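Long-range contacts in hypothetical dTDP-4-dehydrorhamnose 3,5-epimerase (PDB 2B9U), which probably catalyses the epimerisation of dTDP-4-dehydro-6-deoxy-glucose at two sugar carbons on the pathway to dTDP-L-rhamnose, working as a homodimer: residues L81-V85 against Y149-P153; C144-Y149 against C166-A172. All blocks are in the same frame, centred on the assembly; numbering follows the deposited sequence.

Contact 1: residues L81-V85 against Y149-P153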
# COMPACT_ATOMS: atom_id res chain seq x y z
N LEU A 81 -5.21 13.06 -11.63
CA LEU A 81 -6.37 13.84 -11.27
C LEU A 81 -7.42 12.83 -10.88
O LEU A 81 -7.94 12.12 -11.72
CB LEU A 81 -6.88 14.70 -12.45
CG LEU A 81 -8.17 15.51 -12.17
CD1 LEU A 81 -7.97 16.51 -11.02
CD2 LEU A 81 -8.66 16.21 -13.44
N ASP A 82 -7.70 12.76 -9.59
CA ASP A 82 -8.60 11.78 -9.04
C ASP A 82 -10.00 12.35 -8.85
O ASP A 82 -10.16 13.50 -8.43
CB ASP A 82 -8.06 11.32 -7.70
CG ASP A 82 -8.60 10.00 -7.31
OD1 ASP A 82 -8.40 9.05 -8.09
OD2 ASP A 82 -9.25 9.92 -6.25
N VAL A 83 -11.02 11.56 -9.18
CA VAL A 83 -12.40 12.03 -9.16
C VAL A 83 -13.31 11.02 -8.45
O VAL A 83 -13.13 9.81 -8.59
CB VAL A 83 -12.94 12.28 -10.60
CG1 VAL A 83 -14.35 12.84 -10.56
CG2 VAL A 83 -12.02 13.22 -11.38
N ALA A 84 -14.27 11.54 -7.67
CA ALA A 84 -15.32 10.74 -7.04
C ALA A 84 -16.66 11.36 -7.39
O ALA A 84 -16.84 12.55 -7.19
CB ALA A 84 -15.15 10.74 -5.55
N VAL A 85 -17.61 10.55 -7.86
CA VAL A 85 -18.91 11.05 -8.33
C VAL A 85 -20.03 10.43 -7.50
O VAL A 85 -20.12 9.20 -7.41
CB VAL A 85 -19.14 10.72 -9.83
CG1 VAL A 85 -20.49 11.26 -10.30
CG2 VAL A 85 -18.01 11.31 -10.70
N TYR A 149 -18.24 11.79 -18.46
CA TYR A 149 -18.96 12.62 -17.51
C TYR A 149 -18.09 13.77 -17.03
O TYR A 149 -18.59 14.81 -16.62
CB TYR A 149 -19.42 11.78 -16.33
CG TYR A 149 -20.38 12.49 -15.42
CD1 TYR A 149 -21.71 12.72 -15.82
CD2 TYR A 149 -19.98 12.95 -14.17
CE1 TYR A 149 -22.59 13.38 -15.00
CE2 TYR A 149 -20.86 13.61 -13.33
CZ TYR A 149 -22.16 13.82 -13.75
OH TYR A 149 -23.03 14.46 -12.92
N ILE A 150 -16.78 13.57 -17.13
CA ILE A 150 -15.77 14.45 -16.58
C ILE A 150 -14.98 15.06 -17.71
O ILE A 150 -14.74 14.41 -18.74
CB ILE A 150 -14.83 13.65 -15.62
CG1 ILE A 150 -15.61 13.10 -14.41
CG2 ILE A 150 -13.62 14.48 -15.18
CD1 ILE A 150 -16.20 14.17 -13.46
N ASP A 151 -14.54 16.30 -17.51
CA ASP A 151 -13.67 16.97 -18.45
C ASP A 151 -12.23 16.76 -17.96
O ASP A 151 -11.82 17.33 -16.95
CB ASP A 151 -14.07 18.47 -18.52
CG ASP A 151 -13.29 19.25 -19.56
OD1 ASP A 151 -12.71 18.66 -20.49
OD2 ASP A 151 -13.27 20.49 -19.45
N TRP A 152 -11.50 15.90 -18.66
CA TRP A 152 -10.14 15.49 -18.30
C TRP A 152 -9.14 16.39 -19.02
O TRP A 152 -9.41 16.80 -20.16
CB TRP A 152 -9.92 14.04 -18.72
CG TRP A 152 -10.87 13.04 -18.06
CD1 TRP A 152 -11.92 12.40 -18.65
CD2 TRP A 152 -10.84 12.60 -16.70
NE1 TRP A 152 -12.55 11.59 -17.74
CE2 TRP A 152 -11.91 11.69 -16.53
CE3 TRP A 152 -10.01 12.89 -15.61
CZ2 TRP A 152 -12.17 11.05 -15.32
CZ3 TRP A 152 -10.28 12.26 -14.39
CH2 TRP A 152 -11.35 11.35 -14.26
N PRO A 153 -8.00 16.71 -18.38
CA PRO A 153 -7.05 17.67 -18.99
C PRO A 153 -6.20 17.15 -20.16
O PRO A 153 -5.82 17.93 -21.03
CB PRO A 153 -6.17 18.10 -17.81
CG PRO A 153 -6.24 16.96 -16.84
CD PRO A 153 -7.56 16.24 -17.05

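Contact 2: residues C144-Y149 against C166-A172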
# COMPACT_ATOMS: atom_id res chain seq x y z
N CYS A 144 -20.29 0.74 -13.63
CA CYS A 144 -19.56 1.96 -13.95
C CYS A 144 -20.43 2.98 -14.66
O CYS A 144 -21.48 2.65 -15.24
CB CYS A 144 -18.30 1.66 -14.77
SG CYS A 144 -18.61 0.79 -16.31
N ILE A 145 -19.99 4.24 -14.60
CA ILE A 145 -20.54 5.31 -15.42
C ILE A 145 -19.41 5.88 -16.26
O ILE A 145 -18.25 5.79 -15.87
CB ILE A 145 -21.24 6.41 -14.57
CG1 ILE A 145 -20.25 7.10 -13.62
CG2 ILE A 145 -22.42 5.80 -13.77
CD1 ILE A 145 -20.68 8.47 -13.14
N SER A 146 -19.75 6.43 -17.43
CA SER A 146 -18.76 6.87 -18.41
C SER A 146 -17.80 7.94 -17.90
O SER A 146 -18.21 8.91 -17.24
CB SER A 146 -19.47 7.35 -19.69
OG SER A 146 -18.56 7.87 -20.64
N TYR A 147 -16.52 7.74 -18.22
CA TYR A 147 -15.44 8.71 -18.02
C TYR A 147 -15.79 10.08 -18.63
O TYR A 147 -15.34 11.11 -18.14
CB TYR A 147 -14.15 8.18 -18.70
CG TYR A 147 -14.18 8.48 -20.18
CD1 TYR A 147 -14.96 7.70 -21.04
CD2 TYR A 147 -13.50 9.58 -20.71
CE1 TYR A 147 -15.05 7.99 -22.40
CE2 TYR A 147 -13.58 9.88 -22.08
CZ TYR A 147 -14.37 9.08 -22.91
OH TYR A 147 -14.49 9.35 -24.26
N SER A 148 -16.57 10.08 -19.72
CA SER A 148 -16.95 11.30 -20.45
C SER A 148 -17.80 12.26 -19.63
O SER A 148 -18.07 13.38 -20.05
CB SER A 148 -17.70 10.95 -21.73
OG SER A 148 -18.94 10.30 -21.47
N TYR A 149 -18.24 11.79 -18.46
CA TYR A 149 -18.96 12.62 -17.51
C TYR A 149 -18.09 13.77 -17.03
O TYR A 149 -18.59 14.81 -16.62
CB TYR A 149 -19.42 11.78 -16.33
CG TYR A 149 -20.38 12.49 -15.42
CD1 TYR A 149 -21.71 12.72 -15.82
CD2 TYR A 149 -19.98 12.95 -14.17
CE1 TYR A 149 -22.59 13.38 -15.00
CE2 TYR A 149 -20.86 13.61 -13.33
CZ TYR A 149 -22.16 13.82 -13.75
OH TYR A 149 -23.03 14.46 -12.92
N CYS A 166 -19.02 1.74 -20.60
CA CYS A 166 -19.72 2.25 -19.43
C CYS A 166 -20.85 3.22 -19.86
O CYS A 166 -20.65 4.07 -20.73
CB CYS A 166 -18.73 2.94 -18.47
SG CYS A 166 -17.51 1.81 -17.67
N PRO A 167 -22.07 3.03 -19.31
CA PRO A 167 -23.20 3.92 -19.62
C PRO A 167 -23.06 5.33 -19.05
O PRO A 167 -22.40 5.52 -18.02
CB PRO A 167 -24.38 3.22 -18.92
CG PRO A 167 -23.73 2.40 -17.82
CD PRO A 167 -22.44 1.94 -18.40
N SER A 168 -23.68 6.31 -19.70
CA SER A 168 -23.75 7.65 -19.14
C SER A 168 -24.46 7.62 -17.78
O SER A 168 -25.21 6.68 -17.48
CB SER A 168 -24.45 8.61 -20.10
OG SER A 168 -25.80 8.24 -20.28
N LEU A 169 -24.23 8.64 -16.96
CA LEU A 169 -24.86 8.72 -15.65
C LEU A 169 -26.37 8.46 -15.65
O LEU A 169 -26.86 7.67 -14.84
CB LEU A 169 -24.57 10.07 -14.99
CG LEU A 169 -25.17 10.21 -13.59
CD1 LEU A 169 -24.65 9.11 -12.66
CD2 LEU A 169 -24.88 11.57 -13.03
N GLU A 170 -27.09 9.10 -16.57
CA GLU A 170 -28.56 8.99 -16.60
C GLU A 170 -29.10 7.63 -17.06
O GLU A 170 -30.29 7.33 -16.85
CB GLU A 170 -29.19 10.14 -17.39
CG GLU A 170 -29.60 11.34 -16.52
CD GLU A 170 -28.42 12.23 -16.11
OE1 GLU A 170 -27.59 12.54 -16.98
OE2 GLU A 170 -28.36 12.64 -14.93
N LYS A 171 -28.24 6.82 -17.67
CA LYS A 171 -28.61 5.45 -18.08
C LYS A 171 -28.20 4.37 -17.06
O LYS A 171 -28.90 3.37 -16.89
CB LYS A 171 -28.01 5.12 -19.45
CG LYS A 171 -28.54 5.98 -20.61
CD LYS A 171 -29.93 5.55 -21.07
CE LYS A 171 -30.23 6.05 -22.49
NZ LYS A 171 -29.63 5.17 -23.55
N ALA A 172 -27.08 4.61 -16.37
CA ALA A 172 -26.48 3.64 -15.45
C ALA A 172 -27.39 3.11 -14.34
O ALA A 172 -28.32 3.80 -13.90
CB ALA A 172 -25.23 4.24 -14.84
O HOH W 1 -18.43 4.97 -21.47

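Contact 1: residues L81-V85 against Y149-P153
V83 and W152 meet at the middle of this contact, where every touching pair is carbon against carbon apart from one carbonyl oxygen. The aliphatic pairs come first. V83 splits its two methyls between two partners. CG1, set anti to the backbone N (chi1 -177°), lies 3.7 Å from I150 CD1, the two side chains running past one another in opposing senses. Toward the beginning of the segment, L81 brings CD2 to 3.8 Å from P153 CD, crossing the proline ring at a slant.

The aromatic contacts come next. V83 CG2, the methyl beside the backbone N, reaches the far corner of the indole, 3.5 Å from W152 CH2 and 3.6 Å from W152 CZ3. That same corner receives the backbone: L81 O lies in line with the rim of the ring, 3.6 Å from W152 CZ3. I150 CG2 is centred over the indole, 3.5 Å off its plane, so I150 covers a face of W152 with one branch and presses on V83 with the other. The indole NE1 is hydrogen-bonded to Y147 O, which probably helps hold the ring's turn. At the other end V85 CG1 comes 3.9 Å from Y149 CE2.

The two backbones run nearly antiparallel, 168° apart, yet their nearest CA atoms stay more than 8 Å from each other, so the loop packs on the sheet mainly through side chains. L81, V83 and V85 point to the loop, while D82 and A84 alternate to the opposite side, against strand 109-112 inside the cupin jelly roll. Strand 79-86 itself is hydrogen-bonded between strands 97-103 and 116-122.

Contact 2: residues C144-Y149 against C166-A172
L169 faces both Y149 and I145, and its path can be followed outward. CB lies 3.9 Å from Y149 CE1. With CG anti to the backbone N (chi1 -178°), the two methyls divide: CD1 runs alongside I145, 4.0 Å from I145 CD1, and CD2 meets the phenol end obliquely, 3.4 Å from Y149 OH. CD2 touches that oxygen as a van der Waals neighbour; the hydroxyl's hydrogen bond goes to G95 O. With an alanine in place of Y149, L169 CD2 would probably lose its aromatic neighbour and G95 O its hydroxyl partner. I145 CG2 presses unusually tightly on A172 CB, at 3.4 Å.

A disulfide makes the join covalent: C144 SG and C166 SG are 2.0 Å apart with chi3 -98°, tying the end of strand 142-144, at the border of the five-stranded sheet of the cupin jelly roll, to the segment that follows helix 161-164.

Beside it, the backbones draw together. S146 N donates to P167 O at 2.9 Å; the bond is bent (142° at the hydrogen), and the donor stands above the carbonyl plane. P167 O also takes a CA-H contact from I145 CA at 3.2 Å, so two neighbouring residues grip one oxygen. A water lies close to C166 O and is weakly bonded to S146 OG, which shares a 2.6 Å hydrogen bond with S148 OG.

How the contacts relate
Y149 belongs to both contacts, offering CE2 to V85 in contact 1 and the other side of its ring to L169 in contact 2. A second join is the packing of V85 CG1 on I145 CD1, 4.0 Å apart, and a third the W152 NE1 to Y147 O bond. Both contacts are partly buried, but contact 1 lies nearer the chain's centre, about 11 Å from contact centre to chain centre against about 17 Å. It sets a loop on an inner strand of the five-stranded sheet chiefly by apolar packing. Contact 2 joins two irregular segments farther out, adding a disulfide and a backbone hydrogen bond to its apolar pairs.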